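Local atomic coordinates of pseudoazurin (Methylobacterium extorquens, PDB entry 1PMY), a protein that binds a single copper ion and probably works as a small periplasmic electron carrier of the plastocyanin/azurin family. Residues L8-P12 with G13-V17; A79-M83 with M84-A88; V105-K109 with L110-R114. One frame throughout, in Å; residues are numbered along the deposited sequence.

Contact 1: L8-P12 with G13-V17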
ATOM      1  N   LEU A   8       0.329 -12.138   0.360  1.00 12.40           N
ATOM      2  CA  LEU A   8       0.662 -13.377   1.105  1.00 12.01           C
ATOM      3  C   LEU A   8      -0.015 -13.551   2.470  1.00 12.46           C
ATOM      4  O   LEU A   8      -0.226 -12.646   3.215  1.00 12.30           O
ATOM      5  CB  LEU A   8       2.183 -13.386   1.386  1.00 12.38           C
ATOM      6  CG  LEU A   8       3.137 -13.333   0.222  1.00 13.02           C
ATOM      7  CD1 LEU A   8       4.508 -12.804   0.627  1.00 13.58           C
ATOM      8  CD2 LEU A   8       3.193 -14.590  -0.556  1.00 13.79           C
ATOM      9  N   ASN A   9      -0.318 -14.831   2.678  1.00 12.22           N
ATOM     10  CA  ASN A   9      -0.814 -15.271   4.008  1.00 13.18           C
ATOM     11  C   ASN A   9       0.340 -15.169   5.033  1.00 13.18           C
ATOM     12  O   ASN A   9       0.073 -14.829   6.231  1.00 12.44           O
ATOM     13  CB  ASN A   9      -1.348 -16.690   3.933  1.00 13.05           C
ATOM     14  CG  ASN A   9      -2.614 -16.849   3.180  1.00 12.98           C
ATOM     15  OD1 ASN A   9      -3.298 -15.842   2.774  1.00 13.27           O
ATOM     16  ND2 ASN A   9      -3.071 -18.087   3.037  1.00 13.12           N
ATOM     17  N   SER A  10       1.524 -15.552   4.627  1.00 14.66           N
ATOM     18  CA  SER A  10       2.727 -15.566   5.492  1.00 16.38           C
ATOM     19  C   SER A  10       3.931 -15.078   4.730  1.00 16.57           C
ATOM     20  O   SER A  10       4.201 -15.525   3.605  1.00 17.55           O
ATOM     21  CB  SER A  10       2.869 -16.944   6.145  1.00 17.42           C
ATOM     22  OG  SER A  10       3.778 -16.893   7.256  1.00 18.71           O
ATOM     23  N   GLY A  11       4.643 -14.089   5.243  1.00 17.02           N
ATOM     24  CA  GLY A  11       5.822 -13.505   4.562  1.00 17.48           C
ATOM     25  C   GLY A  11       6.609 -12.628   5.519  1.00 17.99           C
ATOM     26  O   GLY A  11       6.421 -12.799   6.746  1.00 18.08           O
ATOM     27  N   PRO A  12       7.471 -11.807   4.953  1.00 18.40           N
ATOM     28  CA  PRO A  12       8.308 -10.891   5.796  1.00 18.54           C
ATOM     29  C   PRO A  12       7.355  -9.987   6.632  1.00 19.31           C
ATOM     30  O   PRO A  12       6.481  -9.291   6.084  1.00 19.27           O
ATOM     31  CB  PRO A  12       9.039 -10.037   4.763  1.00 18.52           C
ATOM     32  CG  PRO A  12       9.104 -10.921   3.550  1.00 18.15           C
ATOM     33  CD  PRO A  12       7.753 -11.641   3.541  1.00 18.06           C
ATOM     34  N   GLY A  13       7.501 -10.104   7.937  1.00 19.82           N
ATOM     35  CA  GLY A  13       6.713  -9.374   8.936  1.00 19.86           C
ATOM     36  C   GLY A  13       5.651 -10.219   9.582  1.00 20.09           C
ATOM     37  O   GLY A  13       5.021  -9.772  10.577  1.00 20.76           O
ATOM     38  N   GLY A  14       5.353 -11.428   9.133  1.00 19.69           N
ATOM     39  CA  GLY A  14       4.369 -12.300   9.726  1.00 18.74           C
ATOM     40  C   GLY A  14       3.157 -12.618   8.866  1.00 17.68           C
ATOM     41  O   GLY A  14       3.305 -12.816   7.605  1.00 18.60           O
ATOM     42  N   MET A  15       2.000 -12.789   9.458  1.00 17.15           N
ATOM     43  CA  MET A  15       0.779 -13.157   8.799  1.00 15.71           C
ATOM     44  C   MET A  15       0.110 -11.980   8.065  1.00 14.55           C
ATOM     45  O   MET A  15       0.083 -10.867   8.594  1.00 14.15           O
ATOM     46  CB  MET A  15      -0.277 -13.843   9.629  1.00 17.75           C
ATOM     47  CG  MET A  15       0.224 -14.821  10.643  1.00 20.20           C
ATOM     48  SD  MET A  15       1.429 -15.966   9.931  1.00 22.45           S
ATOM     49  CE  MET A  15       0.440 -16.915   8.781  1.00 21.76           C
ATOM     50  N   MET A  16      -0.402 -12.259   6.899  1.00 13.59           N
ATOM     51  CA  MET A  16      -1.181 -11.301   6.072  1.00 13.27           C
ATOM     52  C   MET A  16      -0.344 -10.073   5.721  1.00 12.67           C
ATOM     53  O   MET A  16      -0.543  -8.981   6.347  1.00 11.65           O
ATOM     54  CB  MET A  16      -2.486 -10.957   6.707  1.00 13.67           C
ATOM     55  CG  MET A  16      -3.256 -12.070   7.334  1.00 14.36           C
ATOM     56  SD  MET A  16      -3.624 -13.233   5.952  1.00 15.25           S
ATOM     57  CE  MET A  16      -4.537 -14.454   6.845  1.00 15.81           C
ATOM     58  N   VAL A  17       0.554 -10.211   4.788  1.00 11.85           N
ATOM     59  CA  VAL A  17       1.464  -9.202   4.336  1.00 11.75           C
ATOM     60  C   VAL A  17       1.570  -9.042   2.773  1.00 11.18           C
ATOM     61  O   VAL A  17       1.206  -9.936   2.012  1.00 10.28           O
ATOM     62  CB  VAL A  17       2.900  -9.451   4.878  1.00 12.25           C
ATOM     63  CG1 VAL A  17       2.932  -9.661   6.398  1.00 12.10           C
ATOM     64  CG2 VAL A  17       3.509 -10.672   4.211  1.00 12.26           C
TER
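Val17 packs its two methyls against the backbone of Gly11 and Pro12, and this is the tight part of the hairpin. CG2 of Val17 comes to 3.7 Å from Gly11 CA, while Val17 CG1 reaches Pro12 O at 3.6 Å. With CG1 anti to the carbonyl carbon (chi1 -51°), CG2 falls between the backbone N and the carbonyl carbon and is aimed at the glycine. A beta carbon on Gly11 would collide with both Val17 CG2 and Pro12 CD, so the close fit depends on its absence. Beyond it the chain reverses in a type II turn from Gly11 to Gly14, whose ends are hydrogen-bonded in both directions, Gly11 N to Gly14 O and Gly14 N to Gly11 O, each at 3.0 Å. Gly13 and Gly14 have positive phi, and any side chain there would press on the preceding carbonyl oxygen. At the other end Leu8 and Val17 form an antiparallel hydrogen-bonded pair; Leu8 N donates to Val17 O at 2.9 Å. Between these pairs the chain turns a corner, and Met16 N donates a hydrogen bond to Asn9 O at 2.7 Å.

The looser, more exposed side is that of Ser10 and Met15. Bends at chi2 (-48°) and chi3 (-67°) fold the methionine back until its CE lies 3.6 Å from Ser10 CB, with no polar bond between the two side chains. Met16 instead crosses Asn9 obliquely, its SD 4.0 Å from Asn9 CA.

The hairpin joins strand 2-8 to its antiparallel neighbour 17-25. Asn9 OD1 has a weak hydrogen bond with the copper ligand His40, Met16 packs on Met86, and Arg114 of helix 109-120 grips the carbonyl oxygens of Met15 and Met16.

Contact 2: A79-M83 with M84-A88. With CU (copper (II) ion), chain B.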
ATOM      1  N   ALA A  79      -8.572  -5.217   2.174  1.00  7.95           N
ATOM      2  CA  ALA A  79      -9.838  -5.079   2.924  1.00  8.39           C
ATOM      3  C   ALA A  79     -10.169  -6.087   3.930  1.00  8.70           C
ATOM      4  O   ALA A  79     -10.307  -5.717   5.150  1.00  8.97           O
ATOM      5  CB  ALA A  79     -10.955  -4.442   2.167  1.00  8.86           C
ATOM      6  N   PRO A  80     -10.241  -7.383   3.600  1.00  8.63           N
ATOM      7  CA  PRO A  80     -10.580  -8.429   4.560  1.00  9.30           C
ATOM      8  C   PRO A  80      -9.498  -8.562   5.659  1.00  9.00           C
ATOM      9  O   PRO A  80      -9.954  -8.955   6.773  1.00  9.50           O
ATOM     10  CB  PRO A  80     -10.555  -9.716   3.740  1.00  9.10           C
ATOM     11  CG  PRO A  80      -9.982  -9.383   2.425  1.00  8.82           C
ATOM     12  CD  PRO A  80     -10.126  -7.858   2.163  1.00  8.39           C
ATOM     13  N   HIS A  81      -8.222  -8.173   5.412  1.00  8.99           N
ATOM     14  CA  HIS A  81      -7.223  -8.322   6.484  1.00  8.86           C
ATOM     15  C   HIS A  81      -6.667  -7.037   7.048  1.00  8.62           C
ATOM     16  O   HIS A  81      -5.507  -6.997   7.525  1.00  9.71           O
ATOM     17  CB  HIS A  81      -5.996  -9.247   6.035  1.00  9.36           C
ATOM     18  CG  HIS A  81      -6.513 -10.508   5.454  1.00  9.74           C
ATOM     19  ND1 HIS A  81      -6.189 -10.948   4.169  1.00 10.94           N
ATOM     20  CD2 HIS A  81      -7.323 -11.444   6.023  1.00 10.25           C
ATOM     21  CE1 HIS A  81      -6.822 -12.141   4.002  1.00 10.28           C
ATOM     22  NE2 HIS A  81      -7.455 -12.464   5.073  1.00 11.16           N
ATOM     23  N   TYR A  82      -7.395  -5.924   6.961  1.00  8.86           N
ATOM     24  CA  TYR A  82      -6.879  -4.633   7.523  1.00  8.55           C
ATOM     25  C   TYR A  82      -6.650  -4.693   9.036  1.00  9.95           C
ATOM     26  O   TYR A  82      -5.561  -4.299   9.475  1.00 11.31           O
ATOM     27  CB  TYR A  82      -7.848  -3.537   7.032  1.00  7.97           C
ATOM     28  CG  TYR A  82      -7.543  -2.194   7.698  1.00  8.51           C
ATOM     29  CD1 TYR A  82      -6.367  -1.487   7.543  1.00  8.36           C
ATOM     30  CD2 TYR A  82      -8.456  -1.751   8.674  1.00  8.86           C
ATOM     31  CE1 TYR A  82      -6.140  -0.268   8.217  1.00  8.87           C
ATOM     32  CE2 TYR A  82      -8.209  -0.579   9.418  1.00  8.80           C
ATOM     33  CZ  TYR A  82      -7.122   0.206   9.109  1.00  9.05           C
ATOM     34  OH  TYR A  82      -6.866   1.288   9.934  1.00  7.44           O
ATOM     35  N   MET A  83      -7.566  -5.306   9.767  1.00 11.68           N
ATOM     36  CA  MET A  83      -7.513  -5.448  11.222  1.00 14.24           C
ATOM     37  C   MET A  83      -6.310  -6.302  11.641  1.00 14.72           C
ATOM     38  O   MET A  83      -5.743  -6.213  12.720  1.00 15.21           O
ATOM     39  CB  MET A  83      -8.823  -6.021  11.795  1.00 16.39           C
ATOM     40  CG  MET A  83      -9.931  -5.054  11.913  1.00 19.05           C
ATOM     41  SD  MET A  83      -9.543  -3.653  12.949  1.00 22.50           S
ATOM     42  CE  MET A  83      -9.204  -4.272  14.596  1.00 22.02           C
ATOM     43  N   MET A  84      -5.853  -7.173  10.725  1.00 13.75           N
ATOM     44  CA  MET A  84      -4.696  -8.014  10.808  1.00 14.11           C
ATOM     45  C   MET A  84      -3.416  -7.341  10.304  1.00 13.47           C
ATOM     46  O   MET A  84      -2.395  -7.986  10.286  1.00 13.45           O
ATOM     47  CB  MET A  84      -4.929  -9.347  10.038  1.00 16.15           C
ATOM     48  CG  MET A  84      -5.832 -10.211  10.941  1.00 18.40           C
ATOM     49  SD  MET A  84      -6.082 -11.796  10.014  1.00 21.67           S
ATOM     50  CE  MET A  84      -4.501 -12.615  10.552  1.00 20.91           C
ATOM     51  N   GLY A  85      -3.431  -6.051  10.000  1.00 11.97           N
ATOM     52  CA  GLY A  85      -2.256  -5.314   9.611  1.00 11.61           C
ATOM     53  C   GLY A  85      -1.791  -5.508   8.174  1.00 10.59           C
ATOM     54  O   GLY A  85      -0.609  -5.154   7.923  1.00 11.04           O
ATOM     55  N   MET A  86      -2.674  -5.955   7.278  1.00  9.86           N
ATOM     56  CA  MET A  86      -2.140  -6.126   5.862  1.00  9.12           C
ATOM     57  C   MET A  86      -2.254  -4.796   5.128  1.00  8.52           C
ATOM     58  O   MET A  86      -3.351  -4.428   4.640  1.00  9.92           O
ATOM     59  CB  MET A  86      -2.986  -7.212   5.159  1.00  9.30           C
ATOM     60  CG  MET A  86      -2.150  -7.648   3.929  1.00  9.60           C
ATOM     61  SD  MET A  86      -2.845  -9.250   3.308  1.00  9.33           S
ATOM     62  CE  MET A  86      -2.094  -9.206   1.649  1.00  8.68           C
ATOM     63  N   VAL A  87      -1.190  -4.044   5.100  1.00  8.88           N
ATOM     64  CA  VAL A  87      -1.041  -2.707   4.543  1.00  9.95           C
ATOM     65  C   VAL A  87       0.259  -2.544   3.771  1.00  9.85           C
ATOM     66  O   VAL A  87       1.224  -3.273   4.076  1.00 10.30           O
ATOM     67  CB  VAL A  87      -1.194  -1.624   5.687  1.00  9.75           C
ATOM     68  CG1 VAL A  87      -2.621  -1.618   6.212  1.00  9.80           C
ATOM     69  CG2 VAL A  87      -0.186  -1.905   6.815  1.00  9.49           C
ATOM     70  N   ALA A  88       0.320  -1.615   2.896  1.00 10.13           N
ATOM     71  CA  ALA A  88       1.506  -1.278   2.132  1.00  9.36           C
ATOM     72  C   ALA A  88       1.512   0.282   1.953  1.00 10.24           C
ATOM     73  O   ALA A  88       0.459   0.935   1.906  1.00 10.99           O
ATOM     74  CB  ALA A  88       1.404  -1.897   0.737  1.00  8.88           C
TER
HETATM   75 CU    CU B 124      -5.322  -9.983   2.689  1.00 12.48          CU
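His81 lies alongside Met86, the two side chains pointing the same way, with His81 CB 3.7 Å from Met86 CB and both ends on the copper ion. His81 ND1 binds the metal at 2.0 Å. Met86 SD stands farther off, at 2.7 Å from the copper, consistent with the long thioether bond of type 1 blue-copper sites. Met86 delivers its sulfur through an extended chain, CG anti to the backbone N (chi1 -163°) and the later torsions also near 180°. Pro80 CB sits over the centre of one face of the imidazole, while the sulfurs of Met84 and Met86 approach obliquely, Met84 SD being 5.1 Å from the ring centroid.

Backbone bonds brace the loop that carries them: His81 O takes a hydrogen bond from Met86 N at 3.0 Å, linking the backbones of the two ligands, and a weak one from Met84 N. Tyr82 O accepts from Gly85 N at 2.8 Å, closing a type I turn from Tyr82 to Gly85. Gly85 has positive phi (78°), which lets the chain leave this turn and run into the strand. There Val87 CG1 meets the edge of the Tyr82 ring, 4.0 Å from its CD1.

This ligand loop connects strand 72-77 to strand 87-92, its antiparallel partner in the sheet. Cys78 and His40 complete the copper site. Val87 rests on Thr111 and Leu115 of helix 109-120, and Met86 and Ala88 pack on Phe18 of strand 17-25.

Contact 3: V105-K109 with L110-R114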
ATOM      1  N   VAL A 105      -3.123   9.598   9.827  1.00  9.96           N
ATOM      2  CA  VAL A 105      -4.317   8.687   9.877  1.00 10.02           C
ATOM      3  C   VAL A 105      -4.006   7.669  10.949  1.00 10.66           C
ATOM      4  O   VAL A 105      -2.865   7.213  11.126  1.00 11.29           O
ATOM      5  CB  VAL A 105      -4.648   8.169   8.474  1.00  9.50           C
ATOM      6  CG1 VAL A 105      -5.760   7.098   8.545  1.00  9.65           C
ATOM      7  CG2 VAL A 105      -5.053   9.254   7.507  1.00  9.82           C
ATOM      8  N   GLN A 106      -5.003   7.323  11.797  1.00 11.59           N
ATOM      9  CA  GLN A 106      -4.774   6.410  12.907  1.00 11.89           C
ATOM     10  C   GLN A 106      -5.269   5.015  12.497  1.00 11.47           C
ATOM     11  O   GLN A 106      -6.109   4.920  11.597  1.00 10.99           O
ATOM     12  CB  GLN A 106      -5.332   6.875  14.255  1.00 13.77           C
ATOM     13  CG  GLN A 106      -4.983   8.371  14.501  1.00 15.61           C
ATOM     14  CD  GLN A 106      -5.711   9.013  15.650  1.00 17.30           C
ATOM     15  OE1 GLN A 106      -6.502   8.517  16.439  1.00 18.10           O
ATOM     16  NE2 GLN A 106      -5.412  10.330  15.782  1.00 18.79           N
ATOM     17  N   HIS A 107      -4.722   4.082  13.193  1.00 11.88           N
ATOM     18  CA  HIS A 107      -5.056   2.628  12.896  1.00 12.86           C
ATOM     19  C   HIS A 107      -4.983   1.868  14.224  1.00 13.66           C
ATOM     20  O   HIS A 107      -4.478   2.399  15.210  1.00 14.14           O
ATOM     21  CB  HIS A 107      -3.893   2.066  11.976  1.00 12.01           C
ATOM     22  CG  HIS A 107      -3.719   2.824  10.690  1.00 11.05           C
ATOM     23  ND1 HIS A 107      -2.787   3.814  10.422  1.00 10.67           N
ATOM     24  CD2 HIS A 107      -4.520   2.730   9.598  1.00 10.72           C
ATOM     25  CE1 HIS A 107      -3.038   4.279   9.160  1.00 10.16           C
ATOM     26  NE2 HIS A 107      -4.090   3.620   8.681  1.00 11.26           N
ATOM     27  N   ASN A 108      -5.406   0.563  14.158  1.00 16.12           N
ATOM     28  CA  ASN A 108      -5.245  -0.299  15.366  1.00 17.80           C
ATOM     29  C   ASN A 108      -3.724  -0.452  15.596  1.00 18.05           C
ATOM     30  O   ASN A 108      -2.923  -0.250  14.650  1.00 17.84           O
ATOM     31  CB  ASN A 108      -5.886  -1.711  15.153  1.00 19.45           C
ATOM     32  CG  ASN A 108      -5.282  -2.322  13.864  1.00 20.61           C
ATOM     33  OD1 ASN A 108      -4.250  -3.017  14.000  1.00 21.15           O
ATOM     34  ND2 ASN A 108      -5.842  -2.009  12.709  1.00 21.70           N
ATOM     35  N   LYS A 109      -3.404  -0.837  16.800  1.00 18.29           N
ATOM     36  CA  LYS A 109      -2.071  -1.029  17.307  1.00 18.63           C
ATOM     37  C   LYS A 109      -1.150  -1.815  16.379  1.00 17.95           C
ATOM     38  O   LYS A 109      -0.030  -1.372  16.040  1.00 17.27           O
ATOM     39  CB  LYS A 109      -2.060  -1.614  18.721  1.00 19.91           C
ATOM     40  CG  LYS A 109      -0.656  -1.502  19.334  1.00 21.63           C
ATOM     41  CD  LYS A 109      -0.520  -2.214  20.650  1.00 23.13           C
ATOM     42  CE  LYS A 109       0.313  -1.511  21.705  1.00 23.89           C
ATOM     43  NZ  LYS A 109       1.435  -0.701  21.148  1.00 25.13           N
ATOM     44  N   LEU A 110      -1.624  -2.960  15.969  1.00 17.28           N
ATOM     45  CA  LEU A 110      -0.947  -3.919  15.089  1.00 16.75           C
ATOM     46  C   LEU A 110      -0.628  -3.357  13.750  1.00 15.96           C
ATOM     47  O   LEU A 110       0.563  -3.471  13.304  1.00 16.73           O
ATOM     48  CB  LEU A 110      -1.666  -5.215  15.288  1.00 17.48           C
ATOM     49  CG  LEU A 110      -2.044  -6.247  14.348  1.00 18.14           C
ATOM     50  CD1 LEU A 110      -1.145  -6.511  13.153  1.00 18.21           C
ATOM     51  CD2 LEU A 110      -2.228  -7.554  15.185  1.00 18.11           C
ATOM     52  N   THR A 111      -1.548  -2.650  13.110  1.00 14.33           N
ATOM     53  CA  THR A 111      -1.332  -2.018  11.799  1.00 13.13           C
ATOM     54  C   THR A 111      -0.362  -0.845  11.979  1.00 12.39           C
ATOM     55  O   THR A 111       0.505  -0.635  11.120  1.00 11.06           O
ATOM     56  CB  THR A 111      -2.650  -1.509  11.114  1.00 13.63           C
ATOM     57  OG1 THR A 111      -3.468  -2.780  10.961  1.00 14.37           O
ATOM     58  CG2 THR A 111      -2.521  -0.869   9.771  1.00 13.52           C
ATOM     59  N   GLN A 112      -0.524  -0.080  13.039  1.00 12.38           N
ATOM     60  CA  GLN A 112       0.311   1.097  13.316  1.00 12.87           C
ATOM     61  C   GLN A 112       1.804   0.658  13.405  1.00 13.63           C
ATOM     62  O   GLN A 112       2.707   1.341  12.885  1.00 13.91           O
ATOM     63  CB  GLN A 112      -0.052   1.865  14.601  1.00 13.35           C
ATOM     64  CG  GLN A 112       0.600   3.253  14.707  1.00 13.16           C
ATOM     65  CD  GLN A 112       0.342   4.174  13.536  1.00 13.17           C
ATOM     66  OE1 GLN A 112      -0.789   4.552  13.180  1.00 12.77           O
ATOM     67  NE2 GLN A 112       1.318   4.520  12.708  1.00 13.97           N
ATOM     68  N   LYS A 113       1.965  -0.466  14.078  1.00 13.39           N
ATOM     69  CA  LYS A 113       3.330  -0.950  14.336  1.00 13.88           C
ATOM     70  C   LYS A 113       3.992  -1.366  13.058  1.00 13.59           C
ATOM     71  O   LYS A 113       5.275  -1.401  13.024  1.00 14.34           O
ATOM     72  CB  LYS A 113       3.384  -2.006  15.426  1.00 15.31           C
ATOM     73  CG  LYS A 113       2.931  -1.573  16.809  1.00 17.09           C
ATOM     74  CD  LYS A 113       3.192  -0.128  17.111  1.00 18.78           C
ATOM     75  CE  LYS A 113       4.640   0.179  17.419  1.00 20.11           C
ATOM     76  NZ  LYS A 113       4.660   0.969  18.748  1.00 21.29           N
ATOM     77  N   ARG A 114       3.178  -1.772  12.126  1.00 11.63           N
ATOM     78  CA  ARG A 114       3.719  -2.165  10.803  1.00 11.85           C
ATOM     79  C   ARG A 114       4.083  -0.962   9.991  1.00 12.12           C
ATOM     80  O   ARG A 114       5.060  -1.002   9.218  1.00 12.86           O
ATOM     81  CB  ARG A 114       2.702  -3.059  10.082  1.00 11.82           C
ATOM     82  CG  ARG A 114       2.929  -4.502  10.609  1.00 12.43           C
ATOM     83  CD  ARG A 114       2.203  -5.428   9.693  1.00 11.44           C
ATOM     84  NE  ARG A 114       2.292  -6.792  10.266  1.00 12.24           N
ATOM     85  CZ  ARG A 114       1.664  -7.802   9.665  1.00 12.35           C
ATOM     86  NH1 ARG A 114       0.897  -7.641   8.569  1.00 11.02           N
ATOM     87  NH2 ARG A 114       1.935  -9.013  10.143  1.00 12.54           N
TER
HETATM   88  O   HOH W   1      -2.710   4.988  15.205  1.00 24.30           O
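Asn108 and Thr111 hold each other by two bonds, the side chains crossing at about a right angle. Asn108 OD1 accepts from Thr111 N at 2.9 Å, the N-H coming from above the amide carbonyl plane, and Asn108 ND2 donates to Thr111 OG1 at 3.0 Å. CG of Asn108 stands between its backbone N and carbonyl carbon (chi1 54°), which turns the amide back over the first turn of the helix. Were Asn108 replaced by an alanine, Thr111 N would probably be left without its capping acceptor and the threonine hydroxyl without its amide donor.

Just outside this pair, His107 CB packs 3.9 Å from Thr111 CG2. Gln112 OE1 lies in the plane of the imidazole, at its edge, and takes only a weak bond from His107 ND1 at 3.5 Å. A water bridges the same two residues, accepting from His107 N and donating to Gln112 OE1 at 2.8 Å. The glutamine's stronger tie is from NE2 to Asp116 OD1, which limits how its amide can turn. Farther round, Lys113 N bonds to Lys109 O at 2.9 Å.

The arrangement is an N-cap: a side-chain amide closing the start of helix 109-120.

Contacts 1 and 2 each close a loop between two strands and contact 3 caps a helix; the three follow in series without nesting or crossing. Contact 1 joins strand 2-8 to strand 17-25; contact 2, much later, carries copper ligands between strands 72-77 and 87-92; contact 3 starts the last helix, 109-120. In space they converge. Met16 of contact 1 packs on contact 2, its CG 3.5 Å from Met84 CE and its SD 3.9 Å from His81 ND1. Arg114 of contact 3 joins all three, NH1 lying 3.0 Å from Met16 O and, in a weak bond, 3.0 Å from Gly85 O. Thus the helix is tied to both loops beside the copper, while its N-terminal turn meets Tyr82.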